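Long-range contacts in SAP-like pentraxin (Limulus polyphemus, PDB 3FLP), which probably acts as a calcium-dependent lectin of the pentraxin family, built from cyclic heptamers stacked in pairs: residues T55-N60 against Q133-G138; D59-T64 against Q79-S84; G97-V102 against G210-C215. All blocks are in the same frame, centred on the assembly; numbering follows the deposited sequence.

Contact 1: residues T55-N60 against Q133-G138; sequences TSNQDN and QISAGG. With CA (calcium ion), chain O.
Ser135 meets Thr55 through both its backbone and its side chain. Its carbonyl O lies 3.7 Å from Thr55 CG2, and its hydroxyl OG comes within 3.9 Å of the same methyl, so the approach is one of van der Waals packing. That hydroxyl is also close to Gln61 NE2, a neighbour of both segments. At Ala136 the side chain points away, and it is the backbone that bends past the threonine. Gly137 continues the bend with its carbonyl carbon 4.2 Å from Thr55 CG2; its positive phi of 94° is a conformation that calls for glycine. Gly138 closes the curve: its CA sits 3.8 Å from Thr55 CG2, and the CA atoms of Thr55 and Gly138, at 4.7 Å, are the nearest pair between the backbones. Backbone bonds from Gly137 and Gly138 to Leu28 anchor this end of the loop.

The threonine is divided between two tasks. With chi1 at 53°, OG1 lies between the backbone N and carbonyl carbon while CG2 is directed into the curve of 135-138. OG1 donates to Asn57 OD1 at 3.1 Å, approaching 58° out of that carbonyl plane, and probably accepts a hydrogen bond from Gln61 NE2. Gln58 N to Thr55 O closes a turn whose angles fit type I, Thr55 N to Gln58 O returns the bond, and Gln58 OE1 receives the backbone N-H of Asn60. Beyond it, Asp59 OD2 binds calcium at 2.4 Å and Asn60 OD1 at 2.3 Å, with Glu145, Gln146, Asp147 and a water completing the site. The chemistry is therefore segregated: a methyl packed against backbone joins the two loops, while polar bonds organise the turn that leads into the calcium ligands.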
# COMPACT_ATOMS: atom_id res chain seq x y z
N THR A 55 18.72 16.38 49.43
CA THR A 55 18.39 15.27 50.33
C THR A 55 18.38 15.85 51.75
O THR A 55 18.82 16.98 51.96
CB THR A 55 19.43 14.12 50.26
OG1 THR A 55 20.75 14.64 50.47
CG2 THR A 55 19.35 13.42 48.91
N SER A 56 17.89 15.09 52.71
CA SER A 56 17.81 15.58 54.10
C SER A 56 19.15 16.08 54.66
O SER A 56 19.19 17.10 55.35
CB SER A 56 17.26 14.48 55.02
OG SER A 56 18.07 13.32 54.97
N ASN A 57 20.23 15.39 54.33
CA ASN A 57 21.56 15.73 54.81
C ASN A 57 22.37 16.64 53.88
O ASN A 57 23.45 17.10 54.24
CB ASN A 57 22.36 14.45 55.00
CG ASN A 57 22.48 13.65 53.70
OD1 ASN A 57 21.47 13.24 53.11
ND2 ASN A 57 23.72 13.45 53.24
N GLN A 58 21.86 16.88 52.67
CA GLN A 58 22.59 17.68 51.70
C GLN A 58 21.66 18.42 50.75
O GLN A 58 21.16 17.85 49.78
CB GLN A 58 23.53 16.77 50.89
CG GLN A 58 24.34 17.46 49.79
CD GLN A 58 25.11 18.67 50.30
OE1 GLN A 58 24.58 19.78 50.33
NE2 GLN A 58 26.35 18.45 50.72
N ASP A 59 21.43 19.70 51.03
CA ASP A 59 20.54 20.50 50.19
C ASP A 59 21.13 20.79 48.81
O ASP A 59 20.40 21.20 47.90
CB ASP A 59 20.16 21.81 50.90
CG ASP A 59 21.36 22.72 51.18
OD1 ASP A 59 22.36 22.25 51.77
OD2 ASP A 59 21.30 23.92 50.81
N ASN A 60 22.43 20.57 48.66
CA ASN A 60 23.12 20.84 47.40
C ASN A 60 23.70 19.58 46.75
O ASN A 60 24.88 19.54 46.40
CB ASN A 60 24.22 21.88 47.64
CG ASN A 60 23.67 23.26 48.01
OD1 ASN A 60 22.51 23.39 48.41
ND2 ASN A 60 24.50 24.29 47.87
N GLN A 133 28.25 9.54 44.90
CA GLN A 133 27.00 8.90 44.51
C GLN A 133 25.90 9.67 45.23
O GLN A 133 25.89 9.76 46.45
CB GLN A 133 26.95 7.45 44.97
CG GLN A 133 27.84 6.51 44.18
CD GLN A 133 27.66 5.07 44.61
OE1 GLN A 133 26.53 4.57 44.70
NE2 GLN A 133 28.78 4.38 44.87
N ILE A 134 24.97 10.23 44.46
CA ILE A 134 23.88 10.98 45.07
C ILE A 134 22.99 9.98 45.80
O ILE A 134 22.45 9.05 45.20
CB ILE A 134 23.06 11.73 43.99
CG1 ILE A 134 23.98 12.73 43.27
CG2 ILE A 134 21.88 12.44 44.62
CD1 ILE A 134 23.35 13.41 42.09
N SER A 135 22.86 10.16 47.11
CA SER A 135 22.05 9.26 47.91
C SER A 135 20.58 9.28 47.49
O SER A 135 20.08 10.29 46.98
CB SER A 135 22.19 9.60 49.40
OG SER A 135 22.31 11.00 49.57
N ALA A 136 19.91 8.15 47.68
CA ALA A 136 18.51 7.98 47.32
C ALA A 136 17.59 8.95 48.05
O ALA A 136 17.87 9.36 49.18
CB ALA A 136 18.08 6.55 47.62
N GLY A 137 16.49 9.31 47.40
CA GLY A 137 15.52 10.19 48.02
C GLY A 137 15.66 11.67 47.74
O GLY A 137 15.12 12.49 48.48
N GLY A 138 16.38 12.02 46.68
CA GLY A 138 16.56 13.43 46.36
C GLY A 138 15.30 14.09 45.83
O GLY A 138 14.62 13.55 44.96
CA CA O . 21.21 25.29 48.85
O HOH W 1 23.05 26.76 48.92

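Contact 2: residues D59-T64 against Q79-S84; sequences DNQFIT and QVNASS. With CA (calcium ion), chain O.
Asn60 and Gln79 are joined side chain to side chain: Asn60 ND2 donates to Gln79 OE1 at 2.8 Å, with the two amide planes turned 62° apart and the donor 36° above the plane of the accepting carbonyl. ND2 also donates to the water on the calcium ion, so with OD1 on the metal the rotation of this amide is fixed from three directions. Gln79 reaches it as an extended chain, CG anti to the backbone N (chi1 167°), running alongside Ile63, whose CD1 lies 3.7 Å from Gln79 CD; Gln79 NE2 is hydrogen-bonded to Asn85 OD1.

This is the tightly packed part. Ile63 and Gln79 form an antiparallel hydrogen-bonded pair, Ile63 N to Gln79 O and Gln79 N to Ile63 O both being 2.9 Å. On the other face of the sheet Phe62 CD2 approaches Val80 CG2 obliquely at 4.0 Å, where Leu34 and Val36 also pack on the phenylalanine.

Toward the turn the contact becomes backbone-led and more exposed. Asn81 N bonds to Gln61 O at 2.9 Å, and Ala82 N to Asn60 O at 2.9 Å, whereas the side chain of Asn81 points away and Gln61 OE1 is engaged by His132. The exposed Ala82 lies in the type I' turn from Val80 to Ser83. The whole is an antiparallel pairing of hairpin strands 60-68 and 73-80. On the side facing strand 48-55, Gln61 and Phe62 form a classic beta bulge opposite Cys53, and the start of strand 60-68 supplies Asp59 and Asn60 to the pentraxin calcium site.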
# COMPACT_ATOMS: atom_id res chain seq x y z
N ASP A 59 21.43 19.70 51.03
CA ASP A 59 20.54 20.50 50.19
C ASP A 59 21.13 20.79 48.81
O ASP A 59 20.40 21.20 47.90
CB ASP A 59 20.16 21.81 50.90
CG ASP A 59 21.36 22.72 51.18
OD1 ASP A 59 22.36 22.25 51.77
OD2 ASP A 59 21.30 23.92 50.81
N ASN A 60 22.43 20.57 48.66
CA ASN A 60 23.12 20.84 47.40
C ASN A 60 23.70 19.58 46.75
O ASN A 60 24.88 19.54 46.40
CB ASN A 60 24.22 21.88 47.64
CG ASN A 60 23.67 23.26 48.01
OD1 ASN A 60 22.51 23.39 48.41
ND2 ASN A 60 24.50 24.29 47.87
N GLN A 61 22.87 18.56 46.57
CA GLN A 61 23.32 17.31 45.95
C GLN A 61 23.71 17.49 44.48
O GLN A 61 24.75 17.02 44.04
CB GLN A 61 22.23 16.24 46.08
CG GLN A 61 22.17 15.57 47.44
CD GLN A 61 23.26 14.52 47.62
OE1 GLN A 61 24.21 14.44 46.84
NE2 GLN A 61 23.13 13.71 48.66
N PHE A 62 22.86 18.20 43.74
CA PHE A 62 23.11 18.42 42.32
C PHE A 62 22.36 19.68 41.91
O PHE A 62 21.15 19.76 42.07
CB PHE A 62 22.61 17.21 41.55
CG PHE A 62 22.98 17.21 40.10
CD1 PHE A 62 22.25 17.96 39.19
CD2 PHE A 62 24.06 16.46 39.65
CE1 PHE A 62 22.58 17.94 37.84
CE2 PHE A 62 24.40 16.45 38.31
CZ PHE A 62 23.65 17.19 37.41
N ILE A 63 23.08 20.68 41.41
CA ILE A 63 22.43 21.92 41.01
C ILE A 63 23.00 22.49 39.73
O ILE A 63 24.22 22.67 39.61
CB ILE A 63 22.54 23.02 42.10
CG1 ILE A 63 22.97 22.40 43.44
CG2 ILE A 63 21.20 23.71 42.27
CD1 ILE A 63 23.21 23.43 44.52
N THR A 64 22.12 22.77 38.77
CA THR A 64 22.54 23.34 37.50
C THR A 64 22.23 24.83 37.54
O THR A 64 21.32 25.27 38.23
CB THR A 64 21.77 22.73 36.31
OG1 THR A 64 20.37 22.98 36.46
CG2 THR A 64 22.03 21.22 36.22
N GLN A 79 27.04 22.08 40.22
CA GLN A 79 27.52 21.92 41.57
C GLN A 79 27.05 20.54 42.03
O GLN A 79 25.88 20.20 41.86
CB GLN A 79 26.96 23.03 42.49
CG GLN A 79 27.18 22.74 43.97
CD GLN A 79 26.83 23.92 44.89
OE1 GLN A 79 26.63 23.73 46.09
NE2 GLN A 79 26.78 25.12 44.33
N VAL A 80 27.98 19.75 42.56
CA VAL A 80 27.65 18.41 43.04
C VAL A 80 28.16 18.23 44.46
O VAL A 80 29.30 18.56 44.78
CB VAL A 80 28.28 17.30 42.15
CG1 VAL A 80 27.93 15.92 42.71
CG2 VAL A 80 27.78 17.43 40.72
N ASN A 81 27.30 17.69 45.31
CA ASN A 81 27.62 17.45 46.71
C ASN A 81 28.27 18.66 47.39
O ASN A 81 29.34 18.56 47.99
CB ASN A 81 28.53 16.23 46.85
CG ASN A 81 28.52 15.65 48.26
OD1 ASN A 81 27.45 15.44 48.84
ND2 ASN A 81 29.70 15.37 48.81
N ALA A 82 27.61 19.81 47.27
CA ALA A 82 28.06 21.06 47.86
C ALA A 82 29.46 21.52 47.44
O ALA A 82 30.13 22.24 48.18
CB ALA A 82 27.97 20.99 49.40
N SER A 83 29.90 21.11 46.26
CA SER A 83 31.19 21.54 45.76
C SER A 83 30.99 23.00 45.34
O SER A 83 29.88 23.53 45.44
CB SER A 83 31.58 20.74 44.52
OG SER A 83 30.70 21.04 43.44
N SER A 84 32.05 23.65 44.88
CA SER A 84 31.91 25.01 44.41
C SER A 84 31.27 24.89 43.02
O SER A 84 31.27 23.80 42.43
CB SER A 84 33.28 25.68 44.31
OG SER A 84 34.24 24.81 43.75
CA CA O . 21.21 25.29 48.85
O HOH W 1 23.05 26.76 48.92

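Contact 3: residues G97-V102 against G210-C215; sequences GQWYHV and GISHMC
Trp99 NE1 is hydrogen-bonded to Glu171 OE1 of a second subunit, while one face of the same indole lies against Ser212 and Met214 across the contact. Ser212 OG sits over the benzo end, toward the rim, 3.4 Å from Trp99 CZ2, and receives a weak but straight hydrogen bond from Met214 N at 3.3 Å. Met214 covers the same face at the pyrrole end. Its CB stands 3.6 Å from the centroid of the five-membered ring of Trp99 and 17° off the normal, which identifies a CH-pi contact.

From there the methionine chain runs on extended, CG anti to the backbone N (chi1 166°), and carries SD past the indole. SD is 4.9 Å from that five-membered ring centroid of Trp99, at an oblique 48° to the normal, making a Met-aromatic contact; its nearest approach is to Trp99 CB at 3.7 Å. The terminal CE ends against the backbone of strand 100-107, at 3.8 Å from His101 N.

His213 ND1 bonds to OE2 of the same Glu171 of the second subunit, so both carboxylate oxygens are used and the contact lies at a subunit interface. Cys215, the residue after Met214, is tied to Cys184 by a disulfide. Dispersion and CH-pi packing thus hold the two segments to each other, and a shared carboxylate from the neighbouring subunit bridges them through hydrogen bonds.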
# COMPACT_ATOMS: atom_id res chain seq x y z
N GLY A 97 15.23 36.06 25.99
CA GLY A 97 13.96 35.97 25.31
C GLY A 97 13.95 34.96 24.17
O GLY A 97 12.89 34.70 23.59
N GLN A 98 15.12 34.42 23.82
CA GLN A 98 15.22 33.41 22.76
C GLN A 98 15.41 32.02 23.36
O GLN A 98 15.89 31.88 24.48
CB GLN A 98 16.39 33.71 21.81
CG GLN A 98 16.16 34.93 20.94
CD GLN A 98 14.86 34.84 20.15
OE1 GLN A 98 14.72 34.00 19.26
NE2 GLN A 98 13.90 35.69 20.50
N TRP A 99 15.01 30.99 22.60
CA TRP A 99 15.12 29.61 23.05
C TRP A 99 16.49 28.99 22.77
O TRP A 99 17.11 29.28 21.75
CB TRP A 99 14.07 28.74 22.36
CG TRP A 99 12.66 28.92 22.82
CD1 TRP A 99 11.65 29.58 22.16
CD2 TRP A 99 12.07 28.37 24.01
NE1 TRP A 99 10.47 29.46 22.87
CE2 TRP A 99 10.71 28.73 24.01
CE3 TRP A 99 12.57 27.61 25.08
CZ2 TRP A 99 9.83 28.35 25.04
CZ3 TRP A 99 11.71 27.24 26.11
CH2 TRP A 99 10.35 27.61 26.07
N TYR A 100 16.93 28.13 23.69
CA TYR A 100 18.20 27.43 23.55
C TYR A 100 18.02 26.06 24.19
O TYR A 100 17.24 25.90 25.12
CB TYR A 100 19.33 28.17 24.28
CG TYR A 100 19.55 29.58 23.79
CD1 TYR A 100 18.87 30.65 24.37
CD2 TYR A 100 20.39 29.83 22.71
CE1 TYR A 100 19.00 31.94 23.88
CE2 TYR A 100 20.53 31.13 22.20
CZ TYR A 100 19.84 32.17 22.78
OH TYR A 100 19.95 33.45 22.27
N HIS A 101 18.72 25.05 23.67
CA HIS A 101 18.64 23.74 24.29
C HIS A 101 19.91 23.62 25.11
O HIS A 101 21.01 23.85 24.62
CB HIS A 101 18.57 22.61 23.26
CG HIS A 101 18.32 21.27 23.88
ND1 HIS A 101 19.33 20.51 24.45
CD2 HIS A 101 17.17 20.59 24.11
CE1 HIS A 101 18.81 19.42 24.99
NE2 HIS A 101 17.50 19.45 24.80
N VAL A 102 19.74 23.28 26.38
CA VAL A 102 20.88 23.16 27.27
C VAL A 102 20.87 21.79 27.94
O VAL A 102 19.81 21.26 28.28
CB VAL A 102 20.86 24.28 28.36
CG1 VAL A 102 21.81 23.94 29.49
CG2 VAL A 102 21.25 25.61 27.72
N GLY A 210 1.86 26.93 29.50
CA GLY A 210 1.56 27.29 28.13
C GLY A 210 2.23 26.34 27.15
O GLY A 210 2.55 25.19 27.49
N ILE A 211 2.45 26.82 25.93
CA ILE A 211 3.06 26.02 24.88
C ILE A 211 4.34 26.65 24.36
O ILE A 211 4.41 27.87 24.13
CB ILE A 211 2.08 25.84 23.69
CG1 ILE A 211 0.84 25.05 24.14
CG2 ILE A 211 2.78 25.13 22.52
CD1 ILE A 211 1.15 23.60 24.54
N SER A 212 5.37 25.83 24.17
CA SER A 212 6.64 26.30 23.65
C SER A 212 6.64 26.21 22.12
O SER A 212 6.25 25.20 21.56
CB SER A 212 7.78 25.44 24.19
OG SER A 212 8.89 25.52 23.32
N HIS A 213 7.08 27.28 21.47
CA HIS A 213 7.15 27.30 20.01
C HIS A 213 8.59 27.31 19.51
O HIS A 213 8.88 27.83 18.43
CB HIS A 213 6.39 28.51 19.45
CG HIS A 213 4.93 28.49 19.77
ND1 HIS A 213 4.41 29.05 20.92
CD2 HIS A 213 3.89 27.89 19.14
CE1 HIS A 213 3.12 28.79 20.99
NE2 HIS A 213 2.78 28.08 19.92
N MET A 214 9.49 26.73 20.30
CA MET A 214 10.89 26.65 19.91
C MET A 214 11.03 25.73 18.72
O MET A 214 11.77 26.02 17.78
CB MET A 214 11.74 26.09 21.05
CG MET A 214 13.14 25.65 20.61
SD MET A 214 14.21 25.09 21.95
CE MET A 214 15.83 25.22 21.19
N CYS A 215 10.31 24.62 18.77
CA CYS A 215 10.37 23.60 17.74
C CYS A 215 9.22 23.62 16.73
O CYS A 215 9.45 23.58 15.52
CB CYS A 215 10.45 22.23 18.42
SG CYS A 215 12.01 21.90 19.30

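How the contacts relate
From the N terminus, contacts 1 and 2 open together, sharing Asp59 and Asn60. Contact 2 closes first, pairing strands 60-68 and 73-80 as a hairpin. Contact 1 closes a much longer loop at 133-138, just before strand 139-142, so the hairpin falls within its span. Contact 3 opens at 97-102, before contact 1 has closed, and ends at 210-215; these two therefore cross, whereas contacts 2 and 3 follow in series. Contacts 1 and 2 touch through Gln58, which lies against Ala82 and Asn81, at the calcium end of the seven-stranded sheet. Contact 3, its centre about 30 Å from that of contact 1, ties strand 100-107 of the other sheet to the C-terminal segment.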